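Local structure of probable hydrolase (Pseudomonas aeruginosa, 7AL6) at residues A[99-104]-A[261-266]; A[35-40]-A[61-66]. The protein is of unknown function but adopts the alpha/beta hydrolase fold and is probably a hydrolase, perhaps a lipolytic enzyme. All blocks are in the same frame, centred on the assembly; numbering follows the deposited sequence.

Contact 1 of 2, residues A[99-104]-A[261-266]; sequences LGHSMG and GGHHLH
S102 and H263 meet as nucleophile and base do in serine hydrolases of the alpha/beta fold. G100, S102 and G104 form a GxSxG sequence in which strand 96-101 turns sharply into helix 103-114, with S102 at positive phi, consistent with a nucleophile elbow. Facing it, a type I turn from G262 to L265 presents H263 and H264 at its two corners. The extended first torsion of H263 (chi1 -177°) carries its imidazole along to the serine, and S102 OG lies in the ring plane, hydrogen-bonded to H263 NE2 at 2.8 Å. On the far nitrogen, ND1, H263 is hydrogen-bonded to D126, which would complete a probable catalytic triad. The backbone of H263 is gripped as well: its O takes a hydrogen bond of 2.8 Å from H101 NE2, which approaches from above the carbonyl plane while the oxygen stays near the plane of the H101 ring. H264 adds a T-shaped partner, for the edge of H101 points at its face, H101 CE1 sitting 3.5 Å above the H264 plane, offset toward the rim; H264 NE2 is hydrogen-bonded to D38 OD2. H266, tied to S42 through NE2, closes the histidine cluster. Its CE1 lies 3.3 Å above the centre of the H101 ring, whose opposite face carries S102 CB.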
ATOM      1  N   LEU A  99      23.359  17.979  -8.695  1.00 24.12           N
ATOM      2  CA  LEU A  99      24.637  17.323  -8.920  1.00 22.07           C
ATOM      3  C   LEU A  99      24.302  15.895  -9.282  1.00 24.92           C
ATOM      4  O   LEU A  99      23.811  15.138  -8.438  1.00 25.65           O
ATOM      5  CB  LEU A  99      25.503  17.405  -7.672  1.00 21.92           C
ATOM      6  CG  LEU A  99      26.741  16.497  -7.662  1.00 27.24           C
ATOM      7  CD1 LEU A  99      27.706  16.765  -8.827  1.00 33.26           C
ATOM      8  CD2 LEU A  99      27.489  16.634  -6.305  1.00 29.60           C
ATOM      9  N   GLY A 100      24.489  15.521 -10.524  1.00 21.70           N
ATOM     10  CA  GLY A 100      23.987  14.249 -10.997  1.00 20.47           C
ATOM     11  C   GLY A 100      25.058  13.409 -11.652  1.00 28.67           C
ATOM     12  O   GLY A 100      25.866  13.915 -12.428  1.00 29.46           O
ATOM     13  N   HIS A 101      25.008  12.098 -11.383  1.00 25.61           N
ATOM     14  CA  HIS A 101      25.908  11.134 -11.996  1.00 28.14           C
ATOM     15  C   HIS A 101      25.105  10.178 -12.862  1.00 26.24           C
ATOM     16  O   HIS A 101      24.126   9.567 -12.405  1.00 24.82           O
ATOM     17  CB  HIS A 101      26.737  10.350 -10.954  1.00 30.36           C
ATOM     18  CG  HIS A 101      27.564   9.264 -11.575  1.00 30.04           C
ATOM     19  ND1 HIS A 101      27.330   7.926 -11.355  1.00 26.46           N
ATOM     20  CD2 HIS A 101      28.586   9.324 -12.455  1.00 25.92           C
ATOM     21  CE1 HIS A 101      28.167   7.207 -12.077  1.00 37.66           C
ATOM     22  NE2 HIS A 101      28.945   8.034 -12.751  1.00 29.93           N
ATOM     23  N   SER A 102      25.510  10.064 -14.124  1.00 27.18           N
ATOM     24  CA  SER A 102      24.933   9.111 -15.069  1.00 28.93           C
ATOM     25  C   SER A 102      23.415   9.247 -15.151  1.00 32.72           C
ATOM     26  O   SER A 102      22.917  10.312 -15.553  1.00 25.42           O
ATOM     27  CB  SER A 102      25.370   7.692 -14.697  1.00 27.44           C
ATOM     28  OG  SER A 102      25.128   6.827 -15.779  1.00 33.06           O
ATOM     29  N   MET A 103      22.655   8.185 -14.857  1.00 23.22           N
ATOM     30  CA  MET A 103      21.191   8.340 -14.829  1.00 27.25           C
ATOM     31  C   MET A 103      20.749   9.578 -14.042  1.00 21.01           C
ATOM     32  O   MET A 103      19.730  10.216 -14.361  1.00 23.78           O
ATOM     33  CB  MET A 103      20.508   7.111 -14.206  1.00 25.20           C
ATOM     34  CG  MET A 103      18.976   7.171 -14.302  1.00 26.66           C
ATOM     35  SD  MET A 103      18.121   5.752 -13.512  1.00 26.46           S
ATOM     36  CE  MET A 103      18.496   6.126 -11.789  1.00 24.24           C
ATOM     37  N   GLY A 104      21.444   9.868 -12.953  1.00 22.16           N
ATOM     38  CA  GLY A 104      21.066  11.009 -12.142  1.00 27.83           C
ATOM     39  C   GLY A 104      21.291  12.316 -12.863  1.00 27.68           C
ATOM     40  O   GLY A 104      20.605  13.312 -12.575  1.00 25.10           O
ATOM     41  N   GLY A 261      39.869   8.490 -16.346  1.00 35.31           N
ATOM     42  CA  GLY A 261      39.225   7.492 -15.510  1.00 38.53           C
ATOM     43  C   GLY A 261      38.009   6.922 -16.183  1.00 35.35           C
ATOM     44  O   GLY A 261      37.707   7.212 -17.350  1.00 34.92           O
ATOM     45  N   GLY A 262      37.281   6.110 -15.419  1.00 32.83           N
ATOM     46  CA  GLY A 262      36.083   5.456 -15.906  1.00 29.21           C
ATOM     47  C   GLY A 262      34.800   6.236 -15.617  1.00 24.25           C
ATOM     48  O   GLY A 262      34.804   7.357 -15.118  1.00 26.62           O
ATOM     49  N   HIS A 263      33.671   5.585 -15.919  1.00 26.33           N
ATOM     50  CA  HIS A 263      32.359   6.177 -15.730  1.00 32.07           C
ATOM     51  C   HIS A 263      32.086   6.603 -14.281  1.00 32.18           C
ATOM     52  O   HIS A 263      31.371   7.592 -14.040  1.00 28.50           O
ATOM     53  CB  HIS A 263      31.353   5.161 -16.180  1.00 33.98           C
ATOM     54  CG  HIS A 263      29.945   5.625 -16.119  1.00 41.93           C
ATOM     55  ND1 HIS A 263      29.512   6.766 -16.755  1.00 29.86           N
ATOM     56  CD2 HIS A 263      28.861   5.090 -15.518  1.00 32.61           C
ATOM     57  CE1 HIS A 263      28.213   6.900 -16.572  1.00 36.28           C
ATOM     58  NE2 HIS A 263      27.795   5.899 -15.817  1.00 31.11           N
ATOM     59  N   HIS A 264      32.680   5.911 -13.316  1.00 27.19           N
ATOM     60  CA  HIS A 264      32.572   6.255 -11.900  1.00 33.44           C
ATOM     61  C   HIS A 264      33.796   6.979 -11.401  1.00 31.00           C
ATOM     62  O   HIS A 264      34.184   6.805 -10.245  1.00 30.12           O
ATOM     63  CB  HIS A 264      32.326   4.997 -11.072  1.00 33.89           C
ATOM     64  CG  HIS A 264      30.919   4.499 -11.145  1.00 26.67           C
ATOM     65  ND1 HIS A 264      30.423   3.820 -12.236  1.00 32.12           N
ATOM     66  CD2 HIS A 264      29.889   4.607 -10.263  1.00 31.17           C
ATOM     67  CE1 HIS A 264      29.153   3.511 -12.022  1.00 32.68           C
ATOM     68  NE2 HIS A 264      28.805   3.987 -10.834  1.00 30.79           N
ATOM     69  N   LEU A 265      34.395   7.859 -12.225  1.00 29.88           N
ATOM     70  CA  LEU A 265      35.687   8.437 -11.860  1.00 23.96           C
ATOM     71  C   LEU A 265      35.655   9.157 -10.524  1.00 28.28           C
ATOM     72  O   LEU A 265      36.688   9.253  -9.844  1.00 27.80           O
ATOM     73  CB  LEU A 265      36.187   9.381 -12.959  1.00 36.07           C
ATOM     74  CG  LEU A 265      35.556  10.762 -13.045  1.00 33.98           C
ATOM     75  CD1 LEU A 265      36.385  11.612 -14.043  1.00 29.31           C
ATOM     76  CD2 LEU A 265      34.095  10.705 -13.487  1.00 26.80           C
ATOM     77  N   HIS A 266      34.524   9.745 -10.162  1.00 28.06           N
ATOM     78  CA  HIS A 266      34.323  10.506  -8.904  1.00 24.58           C
ATOM     79  C   HIS A 266      34.351   9.580  -7.686  1.00 25.56           C
ATOM     80  O   HIS A 266      34.550  10.074  -6.627  1.00 27.06           O
ATOM     81  CB  HIS A 266      33.025  11.313  -8.948  1.00 28.77           C
ATOM     82  CG  HIS A 266      31.820  10.458  -8.921  1.00 21.89           C
ATOM     83  ND1 HIS A 266      31.525   9.607  -9.910  1.00 29.01           N
ATOM     84  CD2 HIS A 266      30.856  10.307  -8.010  1.00 27.65           C
ATOM     85  CE1 HIS A 266      30.418   8.978  -9.626  1.00 32.25           C
ATOM     86  NE2 HIS A 266      29.994   9.391  -8.484  1.00 25.20           N
TER

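Contact 2 of 2, residues A[35-40]-A[61-66]; sequences GWLDNA and AGHGHS
Two turns face each other, a type II turn from G35 to D38 and a type II' turn from H63 to S66, and the chains draw closest where the CA atoms of N39 and G64 stand 4.7 Å apart. A water joins the backbones beside this approach: it accepts from G64 N at 2.8 Å and donates to D38 O at 3.1 Å. A third, longer bond to it comes from N39 ND2, so one molecule serves a buried amide and a buried carbonyl that lie too far apart to meet directly. N39 CB packs on G64 CA at 3.6 Å, while the N39 amide is fixed from outside by M41 N at OD1 and L185 O at ND2. H63 provides most of the remaining contact. With CG set beside its own backbone N (chi1 -64°), the imidazole reaches across and lays its edge against the first turn. L37 N lies in the ring plane, 3.0 Å from H63 NE2, and D38 O is near that plane, 3.3 Å from H63 CD2. The ring's rotation is fixed at its other nitrogen, where ND1 donates to A61 O, which lies in the ring plane, at 159°, the nitrogen coming from above the A61 carbonyl plane. The D38 side chain starts away from 61-66, and its OD1 forms a salt bridge with R170. D59 braces both loops, bonding A40 N through OD1 and H65 N through OD2. The H-G-W sequence after strand 28-33 corresponds to the loop that in many alpha/beta hydrolases helps form the oxyanion hole, and G62-x-G64-x-S66 after strand 53-58 matches the GxGxS loop familiar from this superfamily.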
ATOM      1  N   GLY A  35      23.565   7.140 -10.032  1.00 24.06           N
ATOM      2  CA  GLY A  35      23.395   6.296 -11.221  1.00 23.35           C
ATOM      3  C   GLY A  35      22.434   5.142 -11.019  1.00 28.58           C
ATOM      4  O   GLY A  35      22.110   4.822  -9.905  1.00 26.07           O
ATOM      5  N   TRP A  36      22.002   4.531 -12.103  1.00 21.32           N
ATOM      6  CA  TRP A  36      21.058   3.396 -12.061  1.00 29.81           C
ATOM      7  C   TRP A  36      21.685   2.241 -11.255  1.00 29.66           C
ATOM      8  O   TRP A  36      22.837   1.949 -11.508  1.00 23.83           O
ATOM      9  CB  TRP A  36      20.740   3.008 -13.493  1.00 28.79           C
ATOM     10  CG  TRP A  36      19.753   1.911 -13.683  1.00 26.72           C
ATOM     11  CD1 TRP A  36      18.426   1.936 -13.417  1.00 34.28           C
ATOM     12  CD2 TRP A  36      19.999   0.674 -14.352  1.00 32.20           C
ATOM     13  NE1 TRP A  36      17.843   0.772 -13.816  1.00 35.78           N
ATOM     14  CE2 TRP A  36      18.789  -0.031 -14.371  1.00 38.05           C
ATOM     15  CE3 TRP A  36      21.147   0.055 -14.850  1.00 42.79           C
ATOM     16  CZ2 TRP A  36      18.689  -1.305 -14.911  1.00 40.12           C
ATOM     17  CZ3 TRP A  36      21.047  -1.202 -15.384  1.00 41.56           C
ATOM     18  CH2 TRP A  36      19.831  -1.869 -15.415  1.00 44.04           C
ATOM     19  N   LEU A  37      20.973   1.687 -10.273  1.00 28.83           N
ATOM     20  CA  LEU A  37      21.363   0.576  -9.356  1.00 33.13           C
ATOM     21  C   LEU A  37      22.460   1.007  -8.375  1.00 29.50           C
ATOM     22  O   LEU A  37      22.931   0.166  -7.683  1.00 29.40           O
ATOM     23  CB  LEU A  37      21.760  -0.702 -10.102  1.00 34.58           C
ATOM     24  CG  LEU A  37      20.800  -1.188 -11.177  1.00 36.70           C
ATOM     25  CD1 LEU A  37      21.270  -2.489 -11.780  1.00 40.70           C
ATOM     26  CD2 LEU A  37      19.390  -1.324 -10.667  1.00 32.51           C
ATOM     27  N   ASP A  38      22.828   2.279  -8.295  1.00 24.83           N
ATOM     28  CA  ASP A  38      23.750   2.743  -7.271  1.00 22.38           C
ATOM     29  C   ASP A  38      22.940   3.302  -6.098  1.00 19.85           C
ATOM     30  O   ASP A  38      21.794   2.899  -5.910  1.00 25.16           O
ATOM     31  CB  ASP A  38      24.702   3.790  -7.862  1.00 23.95           C
ATOM     32  CG  ASP A  38      25.644   3.195  -8.902  1.00 32.60           C
ATOM     33  OD1 ASP A  38      25.761   1.953  -8.929  1.00 30.54           O
ATOM     34  OD2 ASP A  38      26.260   3.970  -9.677  1.00 31.02           O
ATOM     35  N   ASN A  39      23.529   4.218  -5.333  1.00 23.94           N
ATOM     36  CA  ASN A  39      22.924   4.802  -4.136  1.00 27.32           C
ATOM     37  C   ASN A  39      23.743   6.016  -3.753  1.00 22.61           C
ATOM     38  O   ASN A  39      24.729   6.356  -4.418  1.00 26.57           O
ATOM     39  CB  ASN A  39      22.844   3.791  -2.990  1.00 20.28           C
ATOM     40  CG  ASN A  39      24.176   3.191  -2.634  1.00 21.54           C
ATOM     41  OD1 ASN A  39      25.085   3.900  -2.242  1.00 23.72           O
ATOM     42  ND2 ASN A  39      24.270   1.847  -2.704  1.00 25.06           N
ATOM     43  N   ALA A  40      23.373   6.640  -2.641  1.00 22.54           N
ATOM     44  CA  ALA A  40      24.006   7.889  -2.252  1.00 22.42           C
ATOM     45  C   ALA A  40      25.494   7.736  -1.954  1.00 25.60           C
ATOM     46  O   ALA A  40      26.210   8.738  -1.902  1.00 23.57           O
ATOM     47  CB  ALA A  40      23.318   8.488  -1.021  1.00 28.47           C
ATOM     48  N   ALA A  61      14.192   6.065  -5.389  1.00 23.54           N
ATOM     49  CA  ALA A  61      13.204   5.018  -5.088  1.00 24.14           C
ATOM     50  C   ALA A  61      13.722   3.681  -5.631  1.00 27.67           C
ATOM     51  O   ALA A  61      14.249   3.624  -6.730  1.00 25.43           O
ATOM     52  CB  ALA A  61      11.891   5.378  -5.715  1.00 25.96           C
ATOM     53  N   GLY A  62      13.630   2.630  -4.830  1.00 27.69           N
ATOM     54  CA  GLY A  62      14.070   1.273  -5.179  1.00 24.74           C
ATOM     55  C   GLY A  62      15.578   1.110  -5.133  1.00 24.68           C
ATOM     56  O   GLY A  62      16.041   0.101  -5.574  1.00 28.81           O
ATOM     57  N   HIS A  63      16.309   2.078  -4.602  1.00 27.52           N
ATOM     58  CA  HIS A  63      17.785   2.070  -4.510  1.00 20.43           C
ATOM     59  C   HIS A  63      18.232   2.359  -3.076  1.00 23.43           C
ATOM     60  O   HIS A  63      17.475   2.924  -2.342  1.00 19.80           O
ATOM     61  CB  HIS A  63      18.420   3.122  -5.420  1.00 24.48           C
ATOM     62  CG  HIS A  63      18.227   2.944  -6.885  1.00 21.23           C
ATOM     63  ND1 HIS A  63      17.044   3.148  -7.497  1.00 19.86           N
ATOM     64  CD2 HIS A  63      19.096   2.656  -7.864  1.00 26.34           C
ATOM     65  CE1 HIS A  63      17.175   2.955  -8.774  1.00 24.98           C
ATOM     66  NE2 HIS A  63      18.407   2.657  -9.022  1.00 22.22           N
ATOM     67  N   GLY A  64      19.426   1.922  -2.713  1.00 20.26           N
ATOM     68  CA  GLY A  64      20.030   2.228  -1.414  1.00 25.04           C
ATOM     69  C   GLY A  64      19.094   1.878  -0.281  1.00 24.90           C
ATOM     70  O   GLY A  64      18.632   0.766  -0.195  1.00 22.60           O
ATOM     71  N   HIS A  65      18.806   2.856   0.540  1.00 22.17           N
ATOM     72  CA  HIS A  65      17.885   2.655   1.670  1.00 22.15           C
ATOM     73  C   HIS A  65      16.516   3.318   1.468  1.00 27.29           C
ATOM     74  O   HIS A  65      15.698   3.353   2.409  1.00 23.34           O
ATOM     75  CB  HIS A  65      18.559   3.148   2.961  1.00 25.51           C
ATOM     76  CG  HIS A  65      19.712   2.276   3.389  1.00 25.24           C
ATOM     77  ND1 HIS A  65      20.629   2.650   4.345  1.00 29.95           N
ATOM     78  CD2 HIS A  65      20.106   1.057   2.946  1.00 21.62           C
ATOM     79  CE1 HIS A  65      21.527   1.687   4.485  1.00 28.66           C
ATOM     80  NE2 HIS A  65      21.234   0.711   3.643  1.00 25.74           N
ATOM     81  N   SER A  66      16.226   3.821   0.268  1.00 24.93           N
ATOM     82  CA  SER A  66      14.923   4.424   0.013  1.00 24.78           C
ATOM     83  C   SER A  66      13.877   3.326  -0.147  1.00 20.73           C
ATOM     84  O   SER A  66      14.173   2.223  -0.585  1.00 23.17           O
ATOM     85  CB  SER A  66      14.962   5.317  -1.247  1.00 17.38           C
ATOM     86  OG  SER A  66      15.492   6.596  -0.911  1.00 22.18           O
TER
HETATM   87  O   HOH W   1      21.540   0.545  -3.975  1.00 26.44           O

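Contact 2 closes before contact 1 opens along the chain, yet their centres lie only 14 Å apart. Three of the segments follow or end neighbouring parallel strands, 53-58, 28-33 and 96-101, while 261-266 comes back after the outermost strand 255-259, so that distant parts of the sequence gather around one end of the central sheet. The two contacts also touch: D38 of contact 2 reaches H264 of contact 1, and M103 CB packs 3.6 Å from W36 N. The loop 35-40 thus lies beside the presumed nucleophile and the histidine cluster, a layout consistent with an alpha/beta hydrolase active site, where this loop would probably contribute to an oxyanion hole.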